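Local coordinates for protein lysin (Enterococcus phage IMEEF1, PDB 6IST) that probably cleaves peptidoglycan of the enterococcal cell wall through a calcium-binding CHAP-type cysteine peptidase domain, as phage lysins of this family do, at residues M78-G83 against G102-V107; A74-I79 against W133-P138; F169-R174 against E181-I186. All coordinates share one frame; numbering follows the deposited sequence.

Following the chain from its N terminus, strand 77-80 is the first element to be used, and it serves both contact 1 and contact 2. Contact 1 closes the shorter loop, bringing 102-107 back to 78-83 across strand 90-94; contact 2 closes the longer one, with 133-138 returning beside 74-79, so contact 1 nests inside it and shares M78 and I79. Both belong to the antiparallel sheet of the CHAP domain. Contact 3 follows in series, a short hairpin of 169-174 and 181-186 in a separate mixed sheet on the opposite side of the chain's centre, its nearest atoms about 10 Å from those of contact 2.

Contact 1 of 3, residues M78-G83 against G102-V107; sequences MIWGLG and GTFVSV
Strand 78-80 and strand 103-107 run nearly at right angles, 97° between their directions, with axes 9.9 Å apart at closest approach, so M78 and W80 meet F104 and S106 through side chains alone. M78 and F104 approach from opposite directions. The thioether chain, bent at both chi2 and chi3, curls its end over one face of the F104 ring: the methyl CE of M78 stands 4.2 Å from the centroid of the F104 ring, a CH-pi contact. SD of M78 lies obliquely, 4.7 Å from the same centroid, which makes this a Met-aromatic pair. A flexible, polarisable methionine suits this place because it can shape itself to the flat ring. Farther back along its chain, CG of M78 rests 4.2 Å from CB of S106.

The strands are not neighbours in the antiparallel sheet of this CHAP domain; strand 90-94 lies between them, and the long side chains span the gap. W80 supplies the second large group. Its six-membered ring and the F104 ring are inclined at 44°, and CZ2 of W80 comes to 3.7 Å from CZ of F104, at the edge of the phenyl ring. F104 is thus covered on a face by methionine and bordered by indole, as fits a buried aromatic residue. H127 adds another ring beside both W80 and F104, and V132 packs on M78 and W80. At the indole's own edge, CH2 of W80 lies 3.8 Å from OG of S106, near the ring plane. Serine is small enough to fit there, and its hydroxyl is hydrogen-bonded to D108, a residue that with C29 and H90 has the geometry of a possible Cys-His-Asp triad.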
ATOM      1  N   MET C  78     -16.558   0.893 -19.641  1.00 16.51           N
ATOM      2  CA  MET C  78     -16.646   0.722 -21.048  1.00 18.78           C
ATOM      3  C   MET C  78     -15.419   1.242 -21.670  1.00 19.50           C
ATOM      4  O   MET C  78     -14.855   2.281 -21.262  1.00 21.86           O
ATOM      5  CB  MET C  78     -17.806   1.561 -21.566  1.00 21.42           C
ATOM      6  CG  MET C  78     -19.126   1.197 -21.007  1.00 21.98           C
ATOM      7  SD  MET C  78     -19.702  -0.456 -21.284  1.00 17.10           S
ATOM      8  CE  MET C  78     -19.234  -0.685 -23.034  1.00 22.35           C
ATOM      9  N   ILE C  79     -15.001   0.540 -22.665  1.00 17.76           N
ATOM     10  CA  ILE C  79     -13.847   0.869 -23.453  1.00 18.03           C
ATOM     11  C   ILE C  79     -14.179   0.930 -24.937  1.00 17.52           C
ATOM     12  O   ILE C  79     -14.604  -0.072 -25.534  1.00 16.06           O
ATOM     13  CB  ILE C  79     -12.753  -0.191 -23.225  1.00 20.47           C
ATOM     14  CG1 ILE C  79     -12.527  -0.553 -21.748  1.00 22.18           C
ATOM     15  CG2 ILE C  79     -11.454   0.290 -23.891  1.00 23.07           C
ATOM     16  CD1 ILE C  79     -11.682  -1.790 -21.611  1.00 21.91           C
ATOM     17  N   TRP C  80     -13.912   2.082 -25.560  1.00 19.53           N
ATOM     18  CA  TRP C  80     -13.958   2.248 -26.982  1.00 17.67           C
ATOM     19  C   TRP C  80     -12.564   2.225 -27.468  1.00 18.96           C
ATOM     20  O   TRP C  80     -11.716   3.024 -26.952  1.00 17.95           O
ATOM     21  CB  TRP C  80     -14.552   3.537 -27.337  1.00 18.91           C
ATOM     22  CG  TRP C  80     -16.027   3.693 -27.240  1.00 18.22           C
ATOM     23  CD1 TRP C  80     -16.931   3.676 -28.296  1.00 18.60           C
ATOM     24  CD2 TRP C  80     -16.821   3.909 -26.053  1.00 18.87           C
ATOM     25  NE1 TRP C  80     -18.206   3.900 -27.818  1.00 19.57           N
ATOM     26  CE2 TRP C  80     -18.177   4.008 -26.462  1.00 17.56           C
ATOM     27  CE3 TRP C  80     -16.537   3.980 -24.725  1.00 18.49           C
ATOM     28  CZ2 TRP C  80     -19.208   4.213 -25.521  1.00 18.91           C
ATOM     29  CZ3 TRP C  80     -17.553   4.250 -23.780  1.00 18.90           C
ATOM     30  CH2 TRP C  80     -18.873   4.327 -24.218  1.00 18.93           C
ATOM     31  N   GLY C  81     -12.305   1.354 -28.433  1.00 18.18           N
ATOM     32  CA  GLY C  81     -10.908   1.245 -28.951  1.00 20.10           C
ATOM     33  C   GLY C  81     -10.746   0.925 -30.413  1.00 20.56           C
ATOM     34  O   GLY C  81      -9.636   0.543 -30.806  1.00 23.57           O
ATOM     35  N   LEU C  82     -11.810   0.993 -31.205  1.00 18.93           N
ATOM     36  CA  LEU C  82     -11.805   0.546 -32.603  1.00 20.81           C
ATOM     37  C   LEU C  82     -12.108   1.678 -33.492  1.00 20.62           C
ATOM     38  O   LEU C  82     -12.844   2.586 -33.128  1.00 20.05           O
ATOM     39  CB  LEU C  82     -12.821  -0.554 -32.860  1.00 22.29           C
ATOM     40  CG  LEU C  82     -12.506  -1.779 -31.968  1.00 26.94           C
ATOM     41  CD1 LEU C  82     -13.672  -2.769 -32.056  1.00 37.20           C
ATOM     42  CD2 LEU C  82     -11.213  -2.421 -32.367  1.00 29.15           C
ATOM     43  N   GLY C  83     -11.542   1.671 -34.692  1.00 20.34           N
ATOM     44  CA  GLY C  83     -11.886   2.733 -35.643  1.00 21.43           C
ATOM     45  C   GLY C  83     -11.254   4.058 -35.235  1.00 22.68           C
ATOM     46  O   GLY C  83     -10.054   4.104 -34.877  1.00 24.51           O
ATOM     47  N   GLY C 102     -28.935  -3.977 -29.210  1.00 26.89           N
ATOM     48  CA  GLY C 102     -27.610  -3.484 -29.532  1.00 26.56           C
ATOM     49  C   GLY C 102     -27.192  -2.132 -28.904  1.00 26.18           C
ATOM     50  O   GLY C 102     -26.212  -1.492 -29.376  1.00 30.22           O
ATOM     51  N   THR C 103     -27.939  -1.640 -27.933  1.00 21.59           N
ATOM     52  CA  THR C 103     -27.595  -0.380 -27.277  1.00 28.28           C
ATOM     53  C   THR C 103     -27.322  -0.578 -25.806  1.00 23.95           C
ATOM     54  O   THR C 103     -27.533  -1.676 -25.229  1.00 22.05           O
ATOM     55  CB  THR C 103     -28.693   0.693 -27.477  1.00 30.55           C
ATOM     56  OG1 THR C 103     -29.867   0.310 -26.759  1.00 27.59           O
ATOM     57  CG2 THR C 103     -29.043   0.869 -28.958  1.00 33.70           C
ATOM     58  N   PHE C 104     -26.761   0.465 -25.199  1.00 22.19           N
ATOM     59  CA  PHE C 104     -26.537   0.510 -23.793  1.00 23.13           C
ATOM     60  C   PHE C 104     -26.483   1.964 -23.297  1.00 22.17           C
ATOM     61  O   PHE C 104     -26.373   2.909 -24.088  1.00 19.69           O
ATOM     62  CB  PHE C 104     -25.240  -0.270 -23.448  1.00 19.63           C
ATOM     63  CG  PHE C 104     -23.962   0.371 -23.972  1.00 17.56           C
ATOM     64  CD1 PHE C 104     -23.466   0.036 -25.229  1.00 19.86           C
ATOM     65  CD2 PHE C 104     -23.264   1.215 -23.207  1.00 18.56           C
ATOM     66  CE1 PHE C 104     -22.325   0.604 -25.739  1.00 19.86           C
ATOM     67  CE2 PHE C 104     -22.118   1.838 -23.705  1.00 17.71           C
ATOM     68  CZ  PHE C 104     -21.637   1.487 -24.943  1.00 18.60           C
ATOM     69  N   VAL C 105     -26.569   2.137 -21.992  1.00 20.43           N
ATOM     70  CA  VAL C 105     -26.430   3.412 -21.367  1.00 19.85           C
ATOM     71  C   VAL C 105     -25.184   3.500 -20.488  1.00 19.22           C
ATOM     72  O   VAL C 105     -24.978   2.680 -19.653  1.00 17.69           O
ATOM     73  CB  VAL C 105     -27.683   3.731 -20.543  1.00 24.26           C
ATOM     74  CG1 VAL C 105     -27.542   5.013 -19.796  1.00 25.48           C
ATOM     75  CG2 VAL C 105     -28.909   3.793 -21.457  1.00 24.48           C
ATOM     76  N   SER C 106     -24.367   4.519 -20.694  1.00 17.95           N
ATOM     77  CA  SER C 106     -23.248   4.817 -19.850  1.00 18.73           C
ATOM     78  C   SER C 106     -23.190   6.345 -19.503  1.00 21.18           C
ATOM     79  O   SER C 106     -23.752   7.186 -20.227  1.00 23.62           O
ATOM     80  CB  SER C 106     -21.922   4.248 -20.448  1.00 19.63           C
ATOM     81  OG  SER C 106     -21.562   4.953 -21.633  1.00 21.37           O
ATOM     82  N   VAL C 107     -22.538   6.705 -18.387  1.00 18.70           N
ATOM     83  CA  VAL C 107     -22.276   8.088 -18.029  1.00 18.46           C
ATOM     84  C   VAL C 107     -20.835   8.327 -18.394  1.00 16.64           C
ATOM     85  O   VAL C 107     -19.960   7.515 -18.014  1.00 17.91           O
ATOM     86  CB  VAL C 107     -22.480   8.305 -16.556  1.00 19.53           C
ATOM     87  CG1 VAL C 107     -21.885   9.592 -16.103  1.00 20.31           C
ATOM     88  CG2 VAL C 107     -23.946   8.250 -16.288  1.00 20.48           C
TER

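Contact 2 of 3, residues A74-I79 against W133-P138; sequences AGDVMI and WGVIRP
The carboxylate of D76 meets the edge of the R137 guanidinium with the two planes only 6° apart. R137 grips it side-on: NE reaches OD1 of D76 at 2.8 Å and NH2 reaches OD2 of D76 at 2.7 Å, each on a syn lone pair and almost straight. Arginine suits this place because its NE and NH2 edge offers two nearly parallel N-H groups to the two oxygens; the arm bends at chi3 (-54°) to present that edge. NH2 also binds Q71 O, and OD2 accepts from K73 N, so each partner has a second bond, which helps to fix the pair. V135 packs its CG2 3.6 Å from OD2 of D76. At the other end, CD1 of I79 touches the W133 ring obliquely, 4.0 Å from CE3 of W133, and also meets I136, whose branched chain fills the same apolar side of the sheet as V77. R65 makes a cation-pi contact with W133.

Between these ends the backbones pair antiparallel, V77 with I136 through two hydrogen bonds. I79 O accepts from both W133 N (2.8 Å) and G134 N (3.2 Å). Two residues facing one make this a classic beta bulge, in the CHAP-domain sheet.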
ATOM      1  N   ALA C  74     -24.303  -3.534 -15.655  1.00 22.14           N
ATOM      2  CA  ALA C  74     -24.220  -2.301 -14.941  1.00 21.21           C
ATOM      3  C   ALA C  74     -22.984  -2.285 -14.032  1.00 17.96           C
ATOM      4  O   ALA C  74     -22.602  -3.324 -13.473  1.00 18.92           O
ATOM      5  CB  ALA C  74     -25.486  -2.093 -14.118  1.00 25.25           C
ATOM      6  N   GLY C  75     -22.252  -1.196 -14.122  1.00 18.18           N
ATOM      7  CA  GLY C  75     -21.066  -0.933 -13.291  1.00 20.57           C
ATOM      8  C   GLY C  75     -19.769  -1.332 -14.012  1.00 19.74           C
ATOM      9  O   GLY C  75     -18.672  -1.134 -13.454  1.00 21.17           O
ATOM     10  N   ASP C  76     -19.910  -1.773 -15.232  1.00 20.98           N
ATOM     11  CA  ASP C  76     -18.767  -2.087 -16.123  1.00 18.86           C
ATOM     12  C   ASP C  76     -18.132  -0.775 -16.537  1.00 20.15           C
ATOM     13  O   ASP C  76     -18.820   0.246 -16.675  1.00 19.58           O
ATOM     14  CB  ASP C  76     -19.214  -2.781 -17.372  1.00 20.04           C
ATOM     15  CG  ASP C  76     -19.413  -4.297 -17.197  1.00 22.77           C
ATOM     16  OD1 ASP C  76     -19.012  -4.851 -16.137  1.00 23.13           O
ATOM     17  OD2 ASP C  76     -19.882  -4.922 -18.193  1.00 25.69           O
ATOM     18  N   VAL C  77     -16.812  -0.790 -16.680  1.00 18.24           N
ATOM     19  CA  VAL C  77     -16.070   0.334 -17.283  1.00 20.38           C
ATOM     20  C   VAL C  77     -16.029   0.012 -18.790  1.00 19.88           C
ATOM     21  O   VAL C  77     -15.534  -1.031 -19.188  1.00 16.93           O
ATOM     22  CB  VAL C  77     -14.638   0.417 -16.722  1.00 20.07           C
ATOM     23  CG1 VAL C  77     -13.833   1.437 -17.536  1.00 21.03           C
ATOM     24  CG2 VAL C  77     -14.604   0.724 -15.236  1.00 25.08           C
ATOM     25  N   MET C  78     -16.558   0.893 -19.641  1.00 16.51           N
ATOM     26  CA  MET C  78     -16.646   0.722 -21.048  1.00 18.78           C
ATOM     27  C   MET C  78     -15.419   1.242 -21.670  1.00 19.50           C
ATOM     28  O   MET C  78     -14.855   2.281 -21.262  1.00 21.86           O
ATOM     29  CB  MET C  78     -17.806   1.561 -21.566  1.00 21.42           C
ATOM     30  CG  MET C  78     -19.126   1.197 -21.007  1.00 21.98           C
ATOM     31  SD  MET C  78     -19.702  -0.456 -21.284  1.00 17.10           S
ATOM     32  CE  MET C  78     -19.234  -0.685 -23.034  1.00 22.35           C
ATOM     33  N   ILE C  79     -15.001   0.540 -22.665  1.00 17.76           N
ATOM     34  CA  ILE C  79     -13.847   0.869 -23.453  1.00 18.03           C
ATOM     35  C   ILE C  79     -14.179   0.930 -24.937  1.00 17.52           C
ATOM     36  O   ILE C  79     -14.604  -0.072 -25.534  1.00 16.06           O
ATOM     37  CB  ILE C  79     -12.753  -0.191 -23.225  1.00 20.47           C
ATOM     38  CG1 ILE C  79     -12.527  -0.553 -21.748  1.00 22.18           C
ATOM     39  CG2 ILE C  79     -11.454   0.290 -23.891  1.00 23.07           C
ATOM     40  CD1 ILE C  79     -11.682  -1.790 -21.611  1.00 21.91           C
ATOM     41  N   TRP C 133     -14.744  -1.680 -27.842  1.00 18.46           N
ATOM     42  CA  TRP C 133     -13.827  -2.812 -27.756  1.00 18.14           C
ATOM     43  C   TRP C 133     -14.331  -3.798 -26.747  1.00 19.97           C
ATOM     44  O   TRP C 133     -14.388  -4.998 -26.983  1.00 18.68           O
ATOM     45  CB  TRP C 133     -12.449  -2.287 -27.326  1.00 18.58           C
ATOM     46  CG  TRP C 133     -11.466  -3.358 -27.232  1.00 21.20           C
ATOM     47  CD1 TRP C 133     -10.667  -3.752 -28.178  1.00 21.60           C
ATOM     48  CD2 TRP C 133     -11.156  -4.157 -26.068  1.00 21.80           C
ATOM     49  NE1 TRP C 133      -9.853  -4.768 -27.730  1.00 24.43           N
ATOM     50  CE2 TRP C 133     -10.188  -5.068 -26.442  1.00 24.64           C
ATOM     51  CE3 TRP C 133     -11.647  -4.200 -24.770  1.00 23.35           C
ATOM     52  CZ2 TRP C 133      -9.629  -5.996 -25.531  1.00 27.61           C
ATOM     53  CZ3 TRP C 133     -11.159  -5.136 -23.891  1.00 23.84           C
ATOM     54  CH2 TRP C 133     -10.142  -6.021 -24.282  1.00 27.57           C
ATOM     55  N   GLY C 134     -14.736  -3.295 -25.598  1.00 18.88           N
ATOM     56  CA  GLY C 134     -15.130  -4.193 -24.480  1.00 19.30           C
ATOM     57  C   GLY C 134     -15.304  -3.506 -23.141  1.00 16.88           C
ATOM     58  O   GLY C 134     -15.546  -2.283 -23.064  1.00 17.49           O
ATOM     59  N   VAL C 135     -15.152  -4.273 -22.048  1.00 15.84           N
ATOM     60  CA  VAL C 135     -15.409  -3.828 -20.750  1.00 17.32           C
ATOM     61  C   VAL C 135     -14.340  -4.254 -19.786  1.00 17.73           C
ATOM     62  O   VAL C 135     -13.649  -5.248 -20.074  1.00 18.11           O
ATOM     63  CB  VAL C 135     -16.750  -4.304 -20.214  1.00 21.46           C
ATOM     64  CG1 VAL C 135     -17.863  -3.684 -21.036  1.00 20.92           C
ATOM     65  CG2 VAL C 135     -16.864  -5.811 -20.037  1.00 23.33           C
ATOM     66  N   ILE C 136     -14.149  -3.457 -18.747  1.00 20.18           N
ATOM     67  CA  ILE C 136     -13.471  -3.928 -17.496  1.00 18.77           C
ATOM     68  C   ILE C 136     -14.567  -4.075 -16.508  1.00 18.04           C
ATOM     69  O   ILE C 136     -15.363  -3.147 -16.311  1.00 18.74           O
ATOM     70  CB  ILE C 136     -12.349  -2.995 -17.070  1.00 19.92           C
ATOM     71  CG1 ILE C 136     -11.218  -3.176 -18.030  1.00 20.40           C
ATOM     72  CG2 ILE C 136     -11.864  -3.329 -15.658  1.00 22.19           C
ATOM     73  CD1 ILE C 136     -10.106  -2.138 -17.993  1.00 22.11           C
ATOM     74  N   ARG C 137     -14.675  -5.276 -15.960  1.00 19.32           N
ATOM     75  CA  ARG C 137     -15.684  -5.592 -14.952  1.00 22.01           C
ATOM     76  C   ARG C 137     -15.031  -5.617 -13.570  1.00 21.23           C
ATOM     77  O   ARG C 137     -14.225  -6.514 -13.279  1.00 21.76           O
ATOM     78  CB  ARG C 137     -16.329  -6.912 -15.310  1.00 22.21           C
ATOM     79  CG  ARG C 137     -17.338  -7.362 -14.298  1.00 26.06           C
ATOM     80  CD  ARG C 137     -18.314  -8.300 -14.975  1.00 26.89           C
ATOM     81  NE  ARG C 137     -18.885  -7.654 -16.169  1.00 27.15           N
ATOM     82  CZ  ARG C 137     -19.420  -8.299 -17.218  1.00 26.23           C
ATOM     83  NH1 ARG C 137     -19.500  -9.630 -17.220  1.00 26.51           N
ATOM     84  NH2 ARG C 137     -19.897  -7.626 -18.251  1.00 25.76           N
ATOM     85  N   PRO C 138     -15.303  -4.600 -12.741  1.00 22.62           N
ATOM     86  CA  PRO C 138     -14.760  -4.578 -11.350  1.00 22.72           C
ATOM     87  C   PRO C 138     -15.472  -5.679 -10.555  1.00 22.98           C
ATOM     88  O   PRO C 138     -16.596  -6.117 -10.939  1.00 21.76           O
ATOM     89  CB  PRO C 138     -15.180  -3.227 -10.781  1.00 25.74           C
ATOM     90  CG  PRO C 138     -15.475  -2.399 -11.971  1.00 27.81           C
ATOM     91  CD  PRO C 138     -16.026  -3.357 -13.027  1.00 25.67           C
TER

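Contact 3 of 3, residues F169-R174 against E181-I186; sequences FIYYKR and EQWFVI
Y171 and W183 form a hydrogen-bonded pair in an antiparallel beta hairpin, where six backbone hydrogen bonds join 169-174 to 181-186. Beyond CB, CG of Y171 lies between its backbone N and carbonyl carbon, chi1 68°, which lays the ring over its strand partner. CD2 and CE2 come to V185 CG2 at the ring edge, CE2 at 3.6 Å. W183 CB stands over the Y171 ring, 3.6 Å from its centroid, a CH-pi contact, and its nearest ring atom is CZ. The tip, OH, lies above the rim of the indole, 3.7 Å from CG of W183. The two ring planes are only 4° apart but slid, so they barely overlap; a long flat tyrosine suits this reach across the strand pair. V185 likewise lies over the F169 ring, its CB 3.9 Å from the centroid of that ring, a beta-branched residue filling the face of an aromatic one. F169 also stacks on an aromatic side chain of another chain.

The extended K173 arm runs alongside both E181 and W183 and ends at E229 in a salt bridge, with a water joining K173 NZ to E181 OE1. That oxygen also accepts a hydrogen bond from W183 NE1 at 2.8 Å, met on its anti side and tilted 25° from the carboxylate plane.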
ATOM      1  N   PHE C 169       2.007  -4.057  -0.113  1.00 23.47           N
ATOM      2  CA  PHE C 169       1.148  -3.632  -1.218  1.00 20.76           C
ATOM      3  C   PHE C 169       1.860  -3.894  -2.556  1.00 20.78           C
ATOM      4  O   PHE C 169       3.030  -4.248  -2.561  1.00 19.02           O
ATOM      5  CB  PHE C 169       0.778  -2.189  -1.109  1.00 21.11           C
ATOM      6  CG  PHE C 169       1.944  -1.246  -1.039  1.00 20.20           C
ATOM      7  CD1 PHE C 169       2.458  -0.732  -2.178  1.00 21.00           C
ATOM      8  CD2 PHE C 169       2.468  -0.845   0.198  1.00 23.08           C
ATOM      9  CE1 PHE C 169       3.494   0.172  -2.120  1.00 23.11           C
ATOM     10  CE2 PHE C 169       3.548   0.050   0.275  1.00 23.70           C
ATOM     11  CZ  PHE C 169       4.038   0.561  -0.913  1.00 24.91           C
ATOM     12  N   ILE C 170       1.130  -3.747  -3.664  1.00 19.81           N
ATOM     13  CA  ILE C 170       1.703  -3.876  -5.015  1.00 18.55           C
ATOM     14  C   ILE C 170       1.607  -2.557  -5.664  1.00 18.75           C
ATOM     15  O   ILE C 170       0.633  -1.840  -5.465  1.00 19.06           O
ATOM     16  CB  ILE C 170       0.868  -4.896  -5.839  1.00 20.80           C
ATOM     17  CG1 ILE C 170       1.190  -6.333  -5.379  1.00 22.05           C
ATOM     18  CG2 ILE C 170       1.107  -4.769  -7.363  1.00 22.55           C
ATOM     19  CD1 ILE C 170       0.295  -7.414  -5.898  1.00 24.70           C
ATOM     20  N   TYR C 171       2.570  -2.259  -6.525  1.00 17.26           N
ATOM     21  CA  TYR C 171       2.552  -1.083  -7.358  1.00 18.59           C
ATOM     22  C   TYR C 171       3.035  -1.504  -8.700  1.00 18.31           C
ATOM     23  O   TYR C 171       3.693  -2.566  -8.843  1.00 17.55           O
ATOM     24  CB  TYR C 171       3.327   0.121  -6.797  1.00 18.09           C
ATOM     25  CG  TYR C 171       4.809  -0.057  -6.734  1.00 22.81           C
ATOM     26  CD1 TYR C 171       5.605   0.196  -7.858  1.00 23.13           C
ATOM     27  CD2 TYR C 171       5.413  -0.524  -5.575  1.00 23.66           C
ATOM     28  CE1 TYR C 171       6.961  -0.019  -7.815  1.00 23.37           C
ATOM     29  CE2 TYR C 171       6.790  -0.701  -5.516  1.00 23.30           C
ATOM     30  CZ  TYR C 171       7.554  -0.450  -6.632  1.00 23.06           C
ATOM     31  OH  TYR C 171       8.948  -0.701  -6.545  1.00 24.62           O
ATOM     32  N   TYR C 172       2.675  -0.713  -9.704  1.00 17.50           N
ATOM     33  CA  TYR C 172       3.130  -1.006 -11.049  1.00 17.05           C
ATOM     34  C   TYR C 172       4.074   0.037 -11.445  1.00 17.13           C
ATOM     35  O   TYR C 172       3.954   1.182 -11.094  1.00 19.51           O
ATOM     36  CB  TYR C 172       2.052  -1.073 -12.099  1.00 18.21           C
ATOM     37  CG  TYR C 172       0.899  -1.968 -11.842  1.00 18.08           C
ATOM     38  CD1 TYR C 172       0.980  -3.081 -11.031  1.00 20.06           C
ATOM     39  CD2 TYR C 172      -0.283  -1.746 -12.488  1.00 20.75           C
ATOM     40  CE1 TYR C 172      -0.134  -3.921 -10.827  1.00 20.49           C
ATOM     41  CE2 TYR C 172      -1.387  -2.585 -12.306  1.00 22.07           C
ATOM     42  CZ  TYR C 172      -1.306  -3.674 -11.503  1.00 22.50           C
ATOM     43  OH  TYR C 172      -2.435  -4.486 -11.330  1.00 24.47           O
ATOM     44  N   LYS C 173       5.004  -0.363 -12.307  1.00 18.83           N
ATOM     45  CA  LYS C 173       6.017   0.612 -12.809  1.00 21.68           C
ATOM     46  C   LYS C 173       6.047   0.540 -14.347  1.00 22.64           C
ATOM     47  O   LYS C 173       6.062  -0.524 -14.939  1.00 22.85           O
ATOM     48  CB  LYS C 173       7.406   0.294 -12.228  1.00 21.32           C
ATOM     49  CG  LYS C 173       8.591   1.067 -12.808  1.00 22.82           C
ATOM     50  CD  LYS C 173       9.914   0.488 -12.296  1.00 25.05           C
ATOM     51  CE  LYS C 173      11.077   1.398 -12.743  1.00 26.21           C
ATOM     52  NZ  LYS C 173      12.378   1.059 -12.103  1.00 29.74           N
ATOM     53  N   ARG C 174       5.937   1.692 -14.965  1.00 23.97           N
ATOM     54  CA  ARG C 174       6.006   1.826 -16.415  1.00 27.04           C
ATOM     55  C   ARG C 174       7.459   2.130 -16.714  1.00 25.80           C
ATOM     56  O   ARG C 174       7.982   3.149 -16.289  1.00 27.01           O
ATOM     57  CB  ARG C 174       5.113   2.994 -16.860  1.00 31.60           C
ATOM     58  CG  ARG C 174       4.982   3.142 -18.354  1.00 36.53           C
ATOM     59  CD  ARG C 174       4.195   2.020 -18.943  1.00 37.10           C
ATOM     60  NE  ARG C 174       3.980   2.195 -20.360  1.00 41.16           N
ATOM     61  CZ  ARG C 174       3.498   1.254 -21.168  1.00 46.46           C
ATOM     62  NH1 ARG C 174       3.200   0.029 -20.706  1.00 44.67           N
ATOM     63  NH2 ARG C 174       3.326   1.536 -22.467  1.00 48.08           N
ATOM     64  N   GLU C 181       5.775  -3.342 -15.259  1.00 24.21           N
ATOM     65  CA  GLU C 181       6.192  -4.323 -14.233  1.00 24.77           C
ATOM     66  C   GLU C 181       5.366  -4.245 -12.996  1.00 22.35           C
ATOM     67  O   GLU C 181       4.986  -3.158 -12.597  1.00 22.50           O
ATOM     68  CB  GLU C 181       7.585  -3.981 -13.814  1.00 26.03           C
ATOM     69  CG  GLU C 181       8.624  -4.165 -14.923  1.00 27.39           C
ATOM     70  CD  GLU C 181      10.025  -3.708 -14.484  1.00 29.83           C
ATOM     71  OE1 GLU C 181      10.211  -3.035 -13.420  1.00 27.12           O
ATOM     72  OE2 GLU C 181      10.967  -3.966 -15.263  1.00 33.49           O
ATOM     73  N   GLN C 182       5.093  -5.378 -12.362  1.00 19.35           N
ATOM     74  CA  GLN C 182       4.414  -5.344 -11.104  1.00 17.69           C
ATOM     75  C   GLN C 182       5.478  -5.594 -10.005  1.00 20.68           C
ATOM     76  O   GLN C 182       6.325  -6.533 -10.175  1.00 19.56           O
ATOM     77  CB  GLN C 182       3.341  -6.428 -11.052  1.00 19.41           C
ATOM     78  CG  GLN C 182       2.272  -6.376 -12.142  1.00 20.47           C
ATOM     79  CD  GLN C 182       0.998  -7.091 -11.788  1.00 23.08           C
ATOM     80  OE1 GLN C 182       0.601  -7.175 -10.591  1.00 22.27           O
ATOM     81  NE2 GLN C 182       0.323  -7.623 -12.816  1.00 25.80           N
ATOM     82  N   TRP C 183       5.378  -4.841  -8.899  1.00 19.52           N
ATOM     83  CA  TRP C 183       6.304  -4.882  -7.803  1.00 17.04           C
ATOM     84  C   TRP C 183       5.562  -5.058  -6.496  1.00 19.87           C
ATOM     85  O   TRP C 183       4.477  -4.551  -6.372  1.00 21.74           O
ATOM     86  CB  TRP C 183       7.118  -3.592  -7.764  1.00 18.81           C
ATOM     87  CG  TRP C 183       8.122  -3.476  -8.838  1.00 20.18           C
ATOM     88  CD1 TRP C 183       7.915  -3.134 -10.124  1.00 22.60           C
ATOM     89  CD2 TRP C 183       9.523  -3.722  -8.698  1.00 20.30           C
ATOM     90  NE1 TRP C 183       9.094  -3.164 -10.819  1.00 21.37           N
ATOM     91  CE2 TRP C 183      10.111  -3.489  -9.953  1.00 20.89           C
ATOM     92  CE3 TRP C 183      10.323  -4.109  -7.618  1.00 20.36           C
ATOM     93  CZ2 TRP C 183      11.473  -3.615 -10.168  1.00 21.65           C
ATOM     94  CZ3 TRP C 183      11.690  -4.207  -7.813  1.00 21.89           C
ATOM     95  CH2 TRP C 183      12.258  -3.944  -9.076  1.00 19.57           C
ATOM     96  N   PHE C 184       6.149  -5.781  -5.555  1.00 16.79           N
ATOM     97  CA  PHE C 184       5.538  -6.085  -4.241  1.00 17.50           C
ATOM     98  C   PHE C 184       6.385  -5.532  -3.152  1.00 19.38           C
ATOM     99  O   PHE C 184       7.551  -5.819  -3.083  1.00 18.55           O
ATOM    100  CB  PHE C 184       5.377  -7.563  -4.155  1.00 19.44           C
ATOM    101  CG  PHE C 184       4.726  -8.096  -2.902  1.00 18.80           C
ATOM    102  CD1 PHE C 184       3.604  -7.538  -2.376  1.00 19.89           C
ATOM    103  CD2 PHE C 184       5.245  -9.240  -2.320  1.00 21.63           C
ATOM    104  CE1 PHE C 184       3.028  -8.070  -1.246  1.00 22.69           C
ATOM    105  CE2 PHE C 184       4.666  -9.809  -1.200  1.00 23.90           C
ATOM    106  CZ  PHE C 184       3.551  -9.199  -0.659  1.00 24.37           C
ATOM    107  N   VAL C 185       5.770  -4.758  -2.267  1.00 18.12           N
ATOM    108  CA  VAL C 185       6.431  -4.227  -1.106  1.00 19.59           C
ATOM    109  C   VAL C 185       6.043  -5.064   0.078  1.00 21.40           C
ATOM    110  O   VAL C 185       4.852  -5.291   0.309  1.00 21.50           O
ATOM    111  CB  VAL C 185       6.009  -2.748  -0.905  1.00 20.21           C
ATOM    112  CG1 VAL C 185       6.557  -2.172   0.392  1.00 22.34           C
ATOM    113  CG2 VAL C 185       6.456  -1.968  -2.122  1.00 17.62           C
ATOM    114  N   ILE C 186       7.057  -5.573   0.778  1.00 21.99           N
ATOM    115  CA  ILE C 186       6.866  -6.406   1.945  1.00 24.00           C
ATOM    116  C   ILE C 186       8.130  -6.355   2.795  1.00 25.83           C
ATOM    117  O   ILE C 186       9.225  -6.402   2.260  1.00 24.50           O
ATOM    118  CB  ILE C 186       6.571  -7.879   1.544  1.00 27.25           C
ATOM    119  CG1 ILE C 186       6.424  -8.771   2.776  1.00 28.85           C
ATOM    120  CG2 ILE C 186       7.617  -8.426   0.595  1.00 25.06           C
ATOM    121  CD1 ILE C 186       5.782 -10.109   2.554  1.00 30.60           C
TER
HETATM  122  O   HOH W   1      -1.899  -6.691  -9.835  1.00 25.33           O
HETATM  123  O   HOH W   2      12.476  -1.692 -13.335  1.00 30.92           O